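Side-chain contacts in mobilization protein A (Pseudomonas aeruginosa, PDB 2NS6), which nicks one DNA strand at a plasmid's origin of transfer, as the metal-dependent relaxase that starts conjugative plasmid mobilization: residues Q16-K21 / D55-A60; I25-K30 / M35-H40; L62-N67 / Q138-Y143; L70-E75 / K162-Q167; A109-A112 / P118-H121. One frame throughout, in Å; residues are numbered along the deposited sequence.

Interaction 1. Residues Q16-K21 / D55-A60; sequences QSARAK and DYWDAA
Arg19 and Asp58 run side by side, pointing the same way, and join in a salt bridge at the partly exposed end of the contact. Arg19 NH1 donates to Asp58 OD1 over 3.0 Å in a nearly straight bond (165°). The acceptor lies in the guanidinium plane and uses its syn lone pair, although the two flat groups are turned 66° apart. With CG anti to the backbone N and the chain bent at chi2, the arginine's CG and CD run along the same oxygen; Arg19 CD is 3.1 Å from Asp58 OD1. Asp23, a turn further on, takes up Arg19 NE. Here helix 18-26 packs against helix 53-63, and both cover one face of the antiparallel sheet. Small Ala18 suits the buried side: its CB approaches the Trp57 ring obliquely, 3.6 Å from Trp57 CE3. Trp57 holds CG opposite its carbonyl carbon (chi1 -55°), which carries the indole past Ala18 to the sheet, where NE1 reaches Thr107. Ser17 is the N-cap of helix 18-26, its OG accepting from Ala20 N at 3.2 Å, and Asp61 of the other helix binds Ser17 OG and the first backbone N-H groups.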
# COMPACT_ATOMS: atom_id res chain seq x y z
N GLN A 16 -2.53 -10.99 -11.98
CA GLN A 16 -1.83 -10.02 -11.15
C GLN A 16 -0.90 -10.71 -10.15
O GLN A 16 -1.31 -11.66 -9.48
CB GLN A 16 -2.83 -9.13 -10.42
N SER A 17 0.34 -10.25 -10.08
CA SER A 17 1.33 -10.79 -9.16
C SER A 17 1.82 -9.71 -8.21
O SER A 17 2.45 -8.75 -8.63
CB SER A 17 2.53 -11.35 -9.91
OG SER A 17 3.61 -11.59 -9.01
N ALA A 18 1.54 -9.89 -6.93
CA ALA A 18 1.95 -8.93 -5.92
C ALA A 18 3.45 -8.70 -5.95
O ALA A 18 3.91 -7.57 -5.93
CB ALA A 18 1.52 -9.42 -4.55
N ARG A 19 4.22 -9.79 -6.01
CA ARG A 19 5.67 -9.67 -6.04
C ARG A 19 6.13 -8.84 -7.22
O ARG A 19 6.97 -7.95 -7.06
CB ARG A 19 6.33 -11.05 -6.08
CG ARG A 19 7.87 -11.01 -6.17
CD ARG A 19 8.49 -10.17 -5.06
NE ARG A 19 9.87 -9.79 -5.37
CZ ARG A 19 10.91 -10.62 -5.35
NH1 ARG A 19 10.74 -11.90 -5.02
NH2 ARG A 19 12.11 -10.19 -5.67
N ALA A 20 5.60 -9.12 -8.40
CA ALA A 20 5.99 -8.37 -9.59
C ALA A 20 5.63 -6.89 -9.42
O ALA A 20 6.44 -6.02 -9.73
CB ALA A 20 5.30 -8.95 -10.83
N LYS A 21 4.43 -6.61 -8.92
CA LYS A 21 4.01 -5.23 -8.71
C LYS A 21 4.91 -4.50 -7.71
O LYS A 21 5.31 -3.36 -7.95
CB LYS A 21 2.55 -5.19 -8.25
CG LYS A 21 2.07 -3.82 -7.80
CD LYS A 21 2.03 -2.82 -8.94
CE LYS A 21 0.88 -3.14 -9.89
NZ LYS A 21 0.73 -2.11 -10.96
N ASP A 55 9.06 -10.30 0.85
CA ASP A 55 8.72 -11.60 1.42
C ASP A 55 7.21 -11.70 1.65
O ASP A 55 6.63 -12.78 1.50
CB ASP A 55 9.47 -11.84 2.74
CG ASP A 55 10.98 -11.75 2.58
OD1 ASP A 55 11.50 -12.04 1.48
OD2 ASP A 55 11.66 -11.41 3.57
N TYR A 56 6.56 -10.59 2.00
CA TYR A 56 5.12 -10.62 2.24
C TYR A 56 4.36 -10.84 0.94
O TYR A 56 3.41 -11.63 0.88
CB TYR A 56 4.67 -9.30 2.88
CG TYR A 56 3.21 -9.29 3.30
CD1 TYR A 56 2.83 -9.78 4.54
CD2 TYR A 56 2.22 -8.83 2.43
CE1 TYR A 56 1.50 -9.81 4.92
CE2 TYR A 56 0.88 -8.86 2.80
CZ TYR A 56 0.52 -9.35 4.05
OH TYR A 56 -0.80 -9.40 4.42
N TRP A 57 4.77 -10.15 -0.12
CA TRP A 57 4.10 -10.28 -1.40
C TRP A 57 4.35 -11.64 -2.04
O TRP A 57 3.49 -12.17 -2.76
CB TRP A 57 4.54 -9.14 -2.32
CG TRP A 57 4.29 -7.81 -1.66
CD1 TRP A 57 5.22 -6.89 -1.29
CD2 TRP A 57 3.01 -7.30 -1.25
NE1 TRP A 57 4.61 -5.82 -0.67
CE2 TRP A 57 3.25 -6.04 -0.64
CE3 TRP A 57 1.69 -7.76 -1.35
CZ2 TRP A 57 2.22 -5.25 -0.11
CZ3 TRP A 57 0.66 -6.98 -0.83
CH2 TRP A 57 0.94 -5.73 -0.22
N ASP A 58 5.52 -12.22 -1.76
CA ASP A 58 5.86 -13.55 -2.28
C ASP A 58 4.85 -14.54 -1.69
O ASP A 58 4.29 -15.37 -2.41
CB ASP A 58 7.27 -13.99 -1.85
CG ASP A 58 8.39 -13.32 -2.65
OD1 ASP A 58 8.21 -13.03 -3.86
OD2 ASP A 58 9.48 -13.11 -2.06
N ALA A 59 4.64 -14.47 -0.38
CA ALA A 59 3.72 -15.36 0.32
C ALA A 59 2.31 -15.17 -0.22
O ALA A 59 1.62 -16.13 -0.56
CB ALA A 59 3.74 -15.10 1.83
N ALA A 60 1.88 -13.91 -0.30
CA ALA A 60 0.56 -13.62 -0.82
C ALA A 60 0.36 -14.34 -2.16
O ALA A 60 -0.66 -14.97 -2.37
CB ALA A 60 0.39 -12.11 -0.99

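Interaction 2. Residues I25-K30 / M35-H40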
# COMPACT_ATOMS: atom_id res chain seq x y z
N ILE A 25 7.15 -1.09 -8.85
CA ILE A 25 7.02 0.25 -8.27
C ILE A 25 8.21 0.66 -7.40
O ILE A 25 8.52 1.84 -7.29
CB ILE A 25 5.71 0.41 -7.45
CG1 ILE A 25 5.70 -0.49 -6.22
CG2 ILE A 25 4.51 0.12 -8.34
CD1 ILE A 25 4.59 -0.15 -5.23
N GLN A 26 8.88 -0.30 -6.77
CA GLN A 26 10.04 0.04 -5.95
C GLN A 26 11.33 -0.05 -6.77
O GLN A 26 12.41 0.29 -6.29
CB GLN A 26 10.18 -0.89 -4.75
CG GLN A 26 9.11 -0.77 -3.67
CD GLN A 26 9.39 -1.72 -2.51
OE1 GLN A 26 9.21 -2.93 -2.63
NE2 GLN A 26 9.84 -1.16 -1.39
N ARG A 27 11.22 -0.53 -8.01
CA ARG A 27 12.38 -0.72 -8.88
C ARG A 27 13.43 -1.59 -8.18
O ARG A 27 14.61 -1.23 -8.08
CB ARG A 27 12.98 0.62 -9.33
CG ARG A 27 12.08 1.41 -10.30
CD ARG A 27 11.62 0.51 -11.46
NE ARG A 27 10.45 1.02 -12.20
CZ ARG A 27 10.48 2.00 -13.10
NH1 ARG A 27 11.62 2.61 -13.39
NH2 ARG A 27 9.37 2.35 -13.73
N GLU A 28 12.97 -2.74 -7.69
CA GLU A 28 13.83 -3.71 -7.00
C GLU A 28 13.93 -4.95 -7.89
O GLU A 28 13.35 -5.01 -8.97
CB GLU A 28 13.23 -4.11 -5.64
CG GLU A 28 13.11 -2.98 -4.63
CD GLU A 28 14.41 -2.68 -3.89
OE1 GLU A 28 15.47 -2.63 -4.54
OE2 GLU A 28 14.36 -2.49 -2.65
N GLY A 29 14.66 -5.95 -7.41
CA GLY A 29 14.83 -7.17 -8.17
C GLY A 29 15.38 -6.90 -9.55
O GLY A 29 16.39 -6.20 -9.70
N LYS A 30 14.72 -7.45 -10.56
CA LYS A 30 15.13 -7.28 -11.94
C LYS A 30 15.27 -5.81 -12.35
O LYS A 30 16.09 -5.48 -13.20
CB LYS A 30 14.13 -7.97 -12.88
CG LYS A 30 13.78 -9.39 -12.45
CD LYS A 30 13.03 -10.16 -13.53
CE LYS A 30 12.49 -11.49 -12.99
NZ LYS A 30 13.56 -12.38 -12.45
N MET A 35 16.50 2.56 -11.14
CA MET A 35 15.79 3.13 -10.00
C MET A 35 15.60 4.64 -10.02
O MET A 35 14.97 5.20 -9.13
CB MET A 35 16.52 2.77 -8.70
CG MET A 35 16.81 1.29 -8.53
SD MET A 35 17.53 0.97 -6.92
CE MET A 35 16.05 0.79 -5.95
N ASP A 36 16.13 5.31 -11.04
CA ASP A 36 15.99 6.76 -11.11
C ASP A 36 14.55 7.25 -11.04
O ASP A 36 14.30 8.36 -10.57
CB ASP A 36 16.70 7.28 -12.35
CG ASP A 36 18.16 7.60 -12.07
OD1 ASP A 36 18.73 6.93 -11.18
OD2 ASP A 36 18.73 8.50 -12.71
N GLU A 37 13.61 6.42 -11.47
CA GLU A 37 12.21 6.80 -11.41
C GLU A 37 11.67 6.80 -9.97
O GLU A 37 10.68 7.48 -9.67
CB GLU A 37 11.39 5.87 -12.30
CG GLU A 37 9.89 6.09 -12.24
CD GLU A 37 9.47 7.42 -12.80
OE1 GLU A 37 8.26 7.75 -12.71
OE2 GLU A 37 10.33 8.14 -13.34
N VAL A 38 12.33 6.06 -9.07
CA VAL A 38 11.89 5.99 -7.67
C VAL A 38 12.58 6.98 -6.74
O VAL A 38 13.79 6.93 -6.55
CB VAL A 38 12.10 4.58 -7.07
CG1 VAL A 38 11.49 4.52 -5.66
CG2 VAL A 38 11.45 3.54 -7.96
N LEU A 39 11.78 7.87 -6.16
CA LEU A 39 12.27 8.92 -5.26
C LEU A 39 12.16 8.52 -3.78
O LEU A 39 12.87 9.06 -2.93
CB LEU A 39 11.46 10.19 -5.48
CG LEU A 39 11.93 11.26 -6.49
CD1 LEU A 39 12.59 10.65 -7.71
CD2 LEU A 39 10.72 12.10 -6.89
N HIS A 40 11.28 7.57 -3.49
CA HIS A 40 11.06 7.10 -2.13
C HIS A 40 10.24 5.82 -2.10
O HIS A 40 9.37 5.61 -2.94
CB HIS A 40 10.30 8.15 -1.33
CG HIS A 40 9.96 7.73 0.06
ND1 HIS A 40 10.93 7.48 1.02
CD2 HIS A 40 8.77 7.52 0.67
CE1 HIS A 40 10.34 7.14 2.15
NE2 HIS A 40 9.03 7.16 1.97
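Val38 presses its CG2 methyl against the aliphatic part of Arg27, and a tight carbon-carbon contact, 3.2 Å from Val38 CG2 to Arg27 CG, lies at the middle of the interface. Val38 CG2 is also 3.5 Å from Ile25 O; a compact branched side chain suits this space beside the last helical turn. Met35 supplies the second apolar piece. Its long, flexible chain bends at chi3 (86°), bringing Met35 CE to 3.3 Å from Arg27 O and 3.7 Å from Glu28 OE1, so the methyl rests among oxygens.

No hydrogen bond links the two segments. Arg27 bends at chi2 and carries its guanidinium past Glu37, with Arg27 NH1 3.4 Å from Glu37 CB. The charged ends stay apart, Arg27 NH2 and Glu37 OE1 being 5.6 Å distant. Arg27 NH1 is instead paired with Asp34, and the guanidinium makes a cation-pi contact with Tyr24, while the Glu37 side chain turns to His111 and comes within about 4 Å of the bound manganese.

Arg27 ends helix 18-26 in a Schellman motif, with the positive phi (54°) this requires, and a type I turn from Met35 to Val38 leads into strand 38-44. The helix end and the turn together border the relaxase active site, where Tyr24 is the likely nucleophile.

Interaction 3. Residues L62-N67 / Q138-Y143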
# COMPACT_ATOMS: atom_id res chain seq x y z
N LEU A 62 2.07 -16.94 -3.31
CA LEU A 62 2.18 -18.38 -3.13
C LEU A 62 1.10 -19.02 -2.27
O LEU A 62 0.84 -20.22 -2.38
CB LEU A 62 3.56 -18.71 -2.56
CG LEU A 62 3.86 -20.18 -2.27
CD1 LEU A 62 3.82 -21.00 -3.56
CD2 LEU A 62 5.23 -20.28 -1.62
N TYR A 63 0.45 -18.23 -1.41
CA TYR A 63 -0.57 -18.78 -0.52
C TYR A 63 -2.01 -18.28 -0.61
O TYR A 63 -2.92 -18.99 -0.20
CB TYR A 63 -0.10 -18.65 0.94
CG TYR A 63 1.20 -19.39 1.21
CD1 TYR A 63 2.36 -18.70 1.54
CD2 TYR A 63 1.28 -20.77 1.10
CE1 TYR A 63 3.57 -19.37 1.75
CE2 TYR A 63 2.47 -21.45 1.30
CZ TYR A 63 3.61 -20.75 1.62
OH TYR A 63 4.80 -21.41 1.77
N GLU A 64 -2.24 -17.07 -1.12
CA GLU A 64 -3.63 -16.59 -1.20
C GLU A 64 -4.38 -17.42 -2.23
O GLU A 64 -3.83 -17.77 -3.27
CB GLU A 64 -3.69 -15.11 -1.60
CG GLU A 64 -4.29 -14.21 -0.54
CD GLU A 64 -5.81 -14.31 -0.44
OE1 GLU A 64 -6.37 -15.42 -0.58
OE2 GLU A 64 -6.45 -13.27 -0.22
N ARG A 65 -5.64 -17.72 -1.94
CA ARG A 65 -6.44 -18.51 -2.87
C ARG A 65 -6.65 -17.75 -4.17
O ARG A 65 -6.60 -16.51 -4.19
CB ARG A 65 -7.79 -18.85 -2.23
CG ARG A 65 -8.61 -17.63 -1.89
CD ARG A 65 -9.98 -18.01 -1.39
NE ARG A 65 -10.87 -16.86 -1.28
CZ ARG A 65 -12.16 -16.95 -0.98
NH1 ARG A 65 -12.70 -18.15 -0.77
NH2 ARG A 65 -12.91 -15.86 -0.88
N ALA A 66 -6.87 -18.48 -5.25
CA ALA A 66 -7.06 -17.90 -6.58
C ALA A 66 -8.07 -16.76 -6.63
O ALA A 66 -7.80 -15.70 -7.21
CB ALA A 66 -7.47 -18.99 -7.57
N ASN A 67 -9.24 -16.97 -6.04
CA ASN A 67 -10.28 -15.96 -6.03
C ASN A 67 -10.13 -15.03 -4.83
O ASN A 67 -11.11 -14.51 -4.29
CB ASN A 67 -11.66 -16.62 -6.01
CG ASN A 67 -12.02 -17.27 -7.34
OD1 ASN A 67 -12.13 -16.60 -8.37
ND2 ASN A 67 -12.19 -18.59 -7.32
N GLN A 138 0.83 -19.84 6.72
CA GLN A 138 -0.40 -19.81 7.52
C GLN A 138 -1.07 -18.44 7.56
O GLN A 138 -2.26 -18.32 7.89
CB GLN A 138 -0.12 -20.24 8.96
CG GLN A 138 -1.35 -20.30 9.85
CD GLN A 138 -1.00 -20.48 11.32
OE1 GLN A 138 -0.11 -21.26 11.66
NE2 GLN A 138 -1.70 -19.76 12.19
N TRP A 139 -0.31 -17.40 7.24
CA TRP A 139 -0.84 -16.04 7.29
C TRP A 139 -2.09 -15.78 6.45
O TRP A 139 -3.02 -15.11 6.91
CB TRP A 139 0.26 -15.04 6.91
CG TRP A 139 -0.16 -13.59 6.98
CD1 TRP A 139 -0.71 -12.85 5.98
CD2 TRP A 139 -0.14 -12.74 8.14
NE1 TRP A 139 -1.02 -11.60 6.43
CE2 TRP A 139 -0.69 -11.50 7.75
CE3 TRP A 139 0.29 -12.91 9.46
CZ2 TRP A 139 -0.83 -10.43 8.64
CZ3 TRP A 139 0.15 -11.84 10.35
CH2 TRP A 139 -0.40 -10.62 9.94
N PHE A 140 -2.12 -16.31 5.23
CA PHE A 140 -3.25 -16.08 4.33
C PHE A 140 -4.38 -17.11 4.39
O PHE A 140 -5.35 -17.04 3.63
CB PHE A 140 -2.72 -15.94 2.90
CG PHE A 140 -1.69 -14.85 2.73
CD1 PHE A 140 -0.33 -15.12 2.90
CD2 PHE A 140 -2.07 -13.55 2.41
CE1 PHE A 140 0.63 -14.11 2.75
CE2 PHE A 140 -1.13 -12.53 2.25
CZ PHE A 140 0.22 -12.81 2.43
N LYS A 141 -4.27 -18.07 5.30
CA LYS A 141 -5.31 -19.08 5.45
C LYS A 141 -6.54 -18.37 6.01
O LYS A 141 -6.50 -17.18 6.33
CB LYS A 141 -4.85 -20.18 6.42
CG LYS A 141 -3.71 -21.04 5.87
CD LYS A 141 -3.07 -21.91 6.96
CE LYS A 141 -2.05 -22.87 6.37
NZ LYS A 141 -0.85 -23.02 7.26
N ARG A 142 -7.65 -19.11 6.09
CA ARG A 142 -8.89 -18.56 6.61
C ARG A 142 -8.71 -18.20 8.07
O ARG A 142 -7.93 -18.82 8.78
CB ARG A 142 -10.02 -19.59 6.46
CG ARG A 142 -10.27 -19.98 5.01
CD ARG A 142 -11.34 -21.04 4.87
NE ARG A 142 -11.43 -21.51 3.49
CZ ARG A 142 -11.77 -20.74 2.45
NH1 ARG A 142 -12.06 -19.46 2.64
NH2 ARG A 142 -11.82 -21.26 1.23
N TYR A 143 -9.43 -17.18 8.51
CA TYR A 143 -9.36 -16.71 9.89
C TYR A 143 -10.15 -17.63 10.81
O TYR A 143 -11.20 -18.15 10.43
CB TYR A 143 -9.94 -15.30 9.97
CG TYR A 143 -9.88 -14.68 11.35
CD1 TYR A 143 -8.66 -14.41 11.96
CD2 TYR A 143 -11.05 -14.32 12.02
CE1 TYR A 143 -8.60 -13.79 13.20
CE2 TYR A 143 -11.00 -13.70 13.26
CZ TYR A 143 -9.78 -13.44 13.85
OH TYR A 143 -9.73 -12.80 15.07
O HOH W 1 -6.22 -18.11 1.23
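The backbones draw closest where Glu64 leaves helical geometry just after helix 53-63, its CA 5.6 Å from that of Phe140. Phe140 fills this approach with its ring, met obliquely from across the contact: its CD1 lies 4.0 Å from Tyr63 CB, and its CD2 3.8 Å from Glu64 CG, so the glutamate methylene serves as apolar surface. Trp139 CD1 lies over the centre of one ring face. Bent at chi2 (-76°), Glu64 turns its carboxylate aside. A water donates to both Glu64 OE1 and Phe140 O, bridging the buried acid to the opposite backbone; OE2 pairs with Lys155. At the exposed margin the guanidinium planes of extended Arg65 and Arg142 stand 85° apart, Arg65 NH1 lying at the edge of the Arg142 group, 3.7 Å from Arg142 NH1. Such a meeting of like charges is probably eased by solvent. Phe140, which also meets Tyr56, Ala59 and Ala60, packs the C-terminal end of helix 53-63 against the segment that follows short helix 136-139, away from the metal site.

Interaction 4. Residues L70-E75 / K162-Q167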
# COMPACT_ATOMS: atom_id res chain seq x y z
N LEU A 70 -5.25 -10.18 -3.61
CA LEU A 70 -3.84 -10.06 -3.25
C LEU A 70 -3.52 -8.69 -2.66
O LEU A 70 -2.72 -8.58 -1.72
CB LEU A 70 -2.96 -10.31 -4.49
CG LEU A 70 -3.01 -11.73 -5.07
CD1 LEU A 70 -2.38 -11.72 -6.44
CD2 LEU A 70 -2.28 -12.71 -4.13
N PHE A 71 -4.14 -7.64 -3.20
CA PHE A 71 -3.91 -6.29 -2.71
C PHE A 71 -4.79 -5.27 -3.43
O PHE A 71 -5.33 -5.55 -4.50
CB PHE A 71 -2.43 -5.91 -2.89
CG PHE A 71 -1.98 -5.90 -4.31
CD1 PHE A 71 -2.20 -4.79 -5.12
CD2 PHE A 71 -1.39 -7.02 -4.88
CE1 PHE A 71 -1.84 -4.79 -6.46
CE2 PHE A 71 -1.02 -7.04 -6.22
CZ PHE A 71 -1.25 -5.93 -7.01
N LYS A 72 -4.92 -4.10 -2.82
CA LYS A 72 -5.70 -3.00 -3.36
C LYS A 72 -4.66 -1.94 -3.71
O LYS A 72 -3.99 -1.38 -2.83
CB LYS A 72 -6.65 -2.46 -2.29
CG LYS A 72 -7.56 -1.30 -2.74
CD LYS A 72 -8.59 -1.76 -3.75
CE LYS A 72 -9.59 -0.66 -4.07
NZ LYS A 72 -10.52 -0.39 -2.94
N GLU A 73 -4.51 -1.67 -5.00
CA GLU A 73 -3.55 -0.69 -5.48
C GLU A 73 -4.18 0.69 -5.60
O GLU A 73 -5.22 0.86 -6.25
CB GLU A 73 -3.02 -1.12 -6.85
CG GLU A 73 -2.16 -0.07 -7.55
CD GLU A 73 -1.48 -0.64 -8.78
OE1 GLU A 73 -2.19 -1.22 -9.63
OE2 GLU A 73 -0.24 -0.50 -8.89
N VAL A 74 -3.56 1.67 -4.97
CA VAL A 74 -4.07 3.03 -5.02
C VAL A 74 -3.01 3.92 -5.67
O VAL A 74 -1.81 3.75 -5.41
CB VAL A 74 -4.38 3.56 -3.61
CG1 VAL A 74 -4.99 4.96 -3.70
CG2 VAL A 74 -5.34 2.62 -2.89
N GLU A 75 -3.44 4.85 -6.51
CA GLU A 75 -2.52 5.77 -7.18
C GLU A 75 -3.01 7.21 -7.05
O GLU A 75 -4.17 7.51 -7.33
CB GLU A 75 -2.38 5.43 -8.67
CG GLU A 75 -1.18 6.13 -9.31
CD GLU A 75 -0.98 5.76 -10.77
OE1 GLU A 75 -1.18 4.57 -11.12
OE2 GLU A 75 -0.61 6.65 -11.56
N LYS A 162 -18.84 0.98 -1.50
CA LYS A 162 -18.95 1.79 -2.71
C LYS A 162 -18.52 3.22 -2.46
O LYS A 162 -17.91 3.86 -3.33
CB LYS A 162 -20.39 1.76 -3.21
N ALA A 163 -18.83 3.73 -1.28
CA ALA A 163 -18.47 5.09 -0.91
C ALA A 163 -16.99 5.24 -0.63
O ALA A 163 -16.48 6.36 -0.55
CB ALA A 163 -19.27 5.51 0.33
N TRP A 164 -16.28 4.12 -0.50
CA TRP A 164 -14.85 4.18 -0.19
C TRP A 164 -14.00 5.02 -1.15
O TRP A 164 -13.14 5.77 -0.72
CB TRP A 164 -14.26 2.78 -0.10
CG TRP A 164 -12.83 2.78 0.36
CD1 TRP A 164 -12.38 2.86 1.65
CD2 TRP A 164 -11.67 2.75 -0.47
NE1 TRP A 164 -11.01 2.88 1.67
CE2 TRP A 164 -10.54 2.81 0.38
CE3 TRP A 164 -11.46 2.67 -1.85
CZ2 TRP A 164 -9.23 2.80 -0.10
CZ3 TRP A 164 -10.16 2.66 -2.34
CH2 TRP A 164 -9.06 2.73 -1.46
N LEU A 165 -14.24 4.88 -2.45
CA LEU A 165 -13.47 5.61 -3.45
C LEU A 165 -13.53 7.12 -3.27
O LEU A 165 -12.49 7.78 -3.17
CB LEU A 165 -13.92 5.22 -4.85
CG LEU A 165 -13.29 6.01 -6.01
CD1 LEU A 165 -11.78 6.02 -5.87
CD2 LEU A 165 -13.71 5.40 -7.35
N GLU A 166 -14.73 7.69 -3.23
CA GLU A 166 -14.85 9.13 -3.07
C GLU A 166 -14.42 9.58 -1.68
O GLU A 166 -13.81 10.64 -1.52
CB GLU A 166 -16.29 9.57 -3.38
CG GLU A 166 -16.66 9.31 -4.84
CD GLU A 166 -15.84 10.17 -5.80
OE1 GLU A 166 -15.64 9.75 -6.96
OE2 GLU A 166 -15.41 11.28 -5.40
N GLN A 167 -14.72 8.77 -0.67
CA GLN A 167 -14.31 9.08 0.69
C GLN A 167 -12.79 9.14 0.75
O GLN A 167 -12.22 9.95 1.48
CB GLN A 167 -14.81 8.01 1.66
CG GLN A 167 -16.12 8.35 2.36
CD GLN A 167 -16.75 7.13 3.03
OE1 GLN A 167 -16.04 6.24 3.52
NE2 GLN A 167 -18.08 7.10 3.06
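Trp164, near the start of helix 164-181, meets strand 71-77 here, where the helix lies against one face of the central antiparallel sheet. The indole spans the gap: the nearest CA atoms, of Val74 and Leu165, are 9.9 Å apart, a distance that a large side chain such as tryptophan is suited to bridge. Trp164 points its six-membered ring at the strand, and Lys72 and Val74, two residues apart and so on the same sheet face, come to meet it from the opposite direction. Lys72 NZ stands 3.1 Å from Trp164 CZ3 and 3.4 Å from Trp164 CE3. The lysine chain bends at chi2 (69°) and chi4 (-72°), which brings NZ obliquely to the CZ3-CE3 side of the six-membered ring. Val74 is shorter and meets the ring at its edge, in plane, with Val74 CG2 4.0 Å from Trp164 CH2. Leu159, from the preceding loop, touches both Lys72 and Trp164. Strand 71-77 itself is held between strands 5-10 and 117-124; Ala7 and Thr9 pack on Lys72, while on the other face Phe71 meets Trp57 of helix 53-63.

Interaction 5. Residues A109-A112 / P118-H121. With MN (manganese (II) ion), chain B.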
# COMPACT_ATOMS: atom_id res chain seq x y z
N ALA A 109 5.49 3.62 -2.97
CA ALA A 109 6.66 4.16 -3.63
C ALA A 109 6.24 5.48 -4.26
O ALA A 109 5.10 5.63 -4.71
CB ALA A 109 7.15 3.17 -4.69
N ILE A 110 7.16 6.43 -4.27
CA ILE A 110 6.91 7.74 -4.88
C ILE A 110 7.70 7.74 -6.18
O ILE A 110 8.87 7.37 -6.19
CB ILE A 110 7.41 8.91 -3.98
CG1 ILE A 110 6.46 9.10 -2.79
CG2 ILE A 110 7.51 10.20 -4.80
CD1 ILE A 110 6.94 10.12 -1.74
N HIS A 111 7.07 8.16 -7.28
CA HIS A 111 7.72 8.20 -8.58
C HIS A 111 7.89 9.61 -9.15
O HIS A 111 7.08 10.50 -8.89
CB HIS A 111 6.92 7.36 -9.59
CG HIS A 111 7.11 5.88 -9.43
ND1 HIS A 111 6.44 4.96 -10.20
CD2 HIS A 111 7.92 5.17 -8.61
CE1 HIS A 111 6.82 3.74 -9.86
NE2 HIS A 111 7.72 3.84 -8.89
N ALA A 112 8.94 9.79 -9.95
CA ALA A 112 9.20 11.08 -10.57
C ALA A 112 8.65 11.08 -11.99
O ALA A 112 9.42 11.05 -12.95
CB ALA A 112 10.70 11.36 -10.60
N PRO A 118 4.87 14.15 -10.28
CA PRO A 118 5.26 13.23 -9.21
C PRO A 118 4.00 12.51 -8.74
O PRO A 118 2.96 13.13 -8.56
CB PRO A 118 5.81 14.17 -8.13
CG PRO A 118 6.34 15.32 -8.91
CD PRO A 118 5.25 15.53 -9.94
N HIS A 119 4.09 11.20 -8.54
CA HIS A 119 2.94 10.42 -8.09
C HIS A 119 3.33 9.30 -7.14
O HIS A 119 4.51 8.93 -7.04
CB HIS A 119 2.16 9.86 -9.29
CG HIS A 119 3.01 9.07 -10.24
ND1 HIS A 119 3.90 9.66 -11.11
CD2 HIS A 119 3.12 7.73 -10.44
CE1 HIS A 119 4.52 8.72 -11.80
NE2 HIS A 119 4.07 7.55 -11.41
N CYS A 120 2.34 8.74 -6.46
CA CYS A 120 2.58 7.68 -5.50
C CYS A 120 1.79 6.40 -5.77
O CYS A 120 0.59 6.44 -6.02
CB CYS A 120 2.24 8.19 -4.09
SG CYS A 120 2.47 6.96 -2.79
N HIS A 121 2.47 5.25 -5.74
CA HIS A 121 1.81 3.96 -5.94
C HIS A 121 1.75 3.34 -4.55
O HIS A 121 2.75 3.30 -3.85
CB HIS A 121 2.62 3.06 -6.88
CG HIS A 121 2.61 3.51 -8.31
ND1 HIS A 121 1.67 3.08 -9.22
CD2 HIS A 121 3.44 4.35 -8.99
CE1 HIS A 121 1.92 3.64 -10.39
NE2 HIS A 121 2.98 4.41 -10.28
MN MN B . 4.65 5.37 -11.69
O HOH W 2 6.14 6.31 -13.28
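Three histidines from two adjacent strands converge on one manganese ion: His111 binds it through ND1 at 2.4 Å, His119 through NE2 at 2.3 Å and His121 through NE2 at 2.4 Å, with a water as a further ligand. The nitrogens used are consistent with the second shell. His111 NE2 hydrogen-bonds to Ile25 O, which fixes the ring's rotation and implies that the proton sits there, leaving ND1 to the metal. His119 ND1 is likewise engaged by Asn117 O.

His119 holds its ring between its own backbone N and carbonyl carbon (chi1 54°), tipped toward the neighbouring strand. There His111 CB lies over the ring face in a CH-pi contact, 3.7 Å from the centroid of the His119 ring, and the His111 and His119 planes stand almost perpendicular (88°). His111 ND1 also comes 3.3 Å from His121 CD2, so the three imidazoles form a tight cluster.

The backbone pairing sets the histidines side by side. His111 and His119 are a hydrogen-bonded antiparallel pair, with a straight bond of 2.7 Å from His111 N to His119 O, and Ala109 with His121 is another; small Ala109 takes little room on the metal face. Ile110 and Cys120 turn to the opposite, buried face. A histidine from one hairpin strand and a His-X-His pair from the next, together holding a divalent ion, are characteristic of the HUH relaxases.

How the interactions relate
The contacts are grouped on a five-stranded antiparallel sheet: interaction 5 lies in it, interactions 2 and 4 reach it, and interactions 1 and 3 involve helix 53-63 packed beside it. Interactions 2 and 5 are the closest pair, centres 10 Å apart on neighbouring strands 38-44 and 106-113; they lie beside Tyr24 and probably form the catalytic end. Helix 18-26 leads from interaction 1 into interaction 2, and helix 53-63 into interaction 3, its centre 12 Å from that of interaction 1. Interaction 4 lies on the sheet face opposite the manganese. Along the chain, interactions 3 and 4 alternate their segments, and both enclose interaction 5. Interaction 3 is about 29 Å from interaction 5, centre to centre, remote from the chemistry.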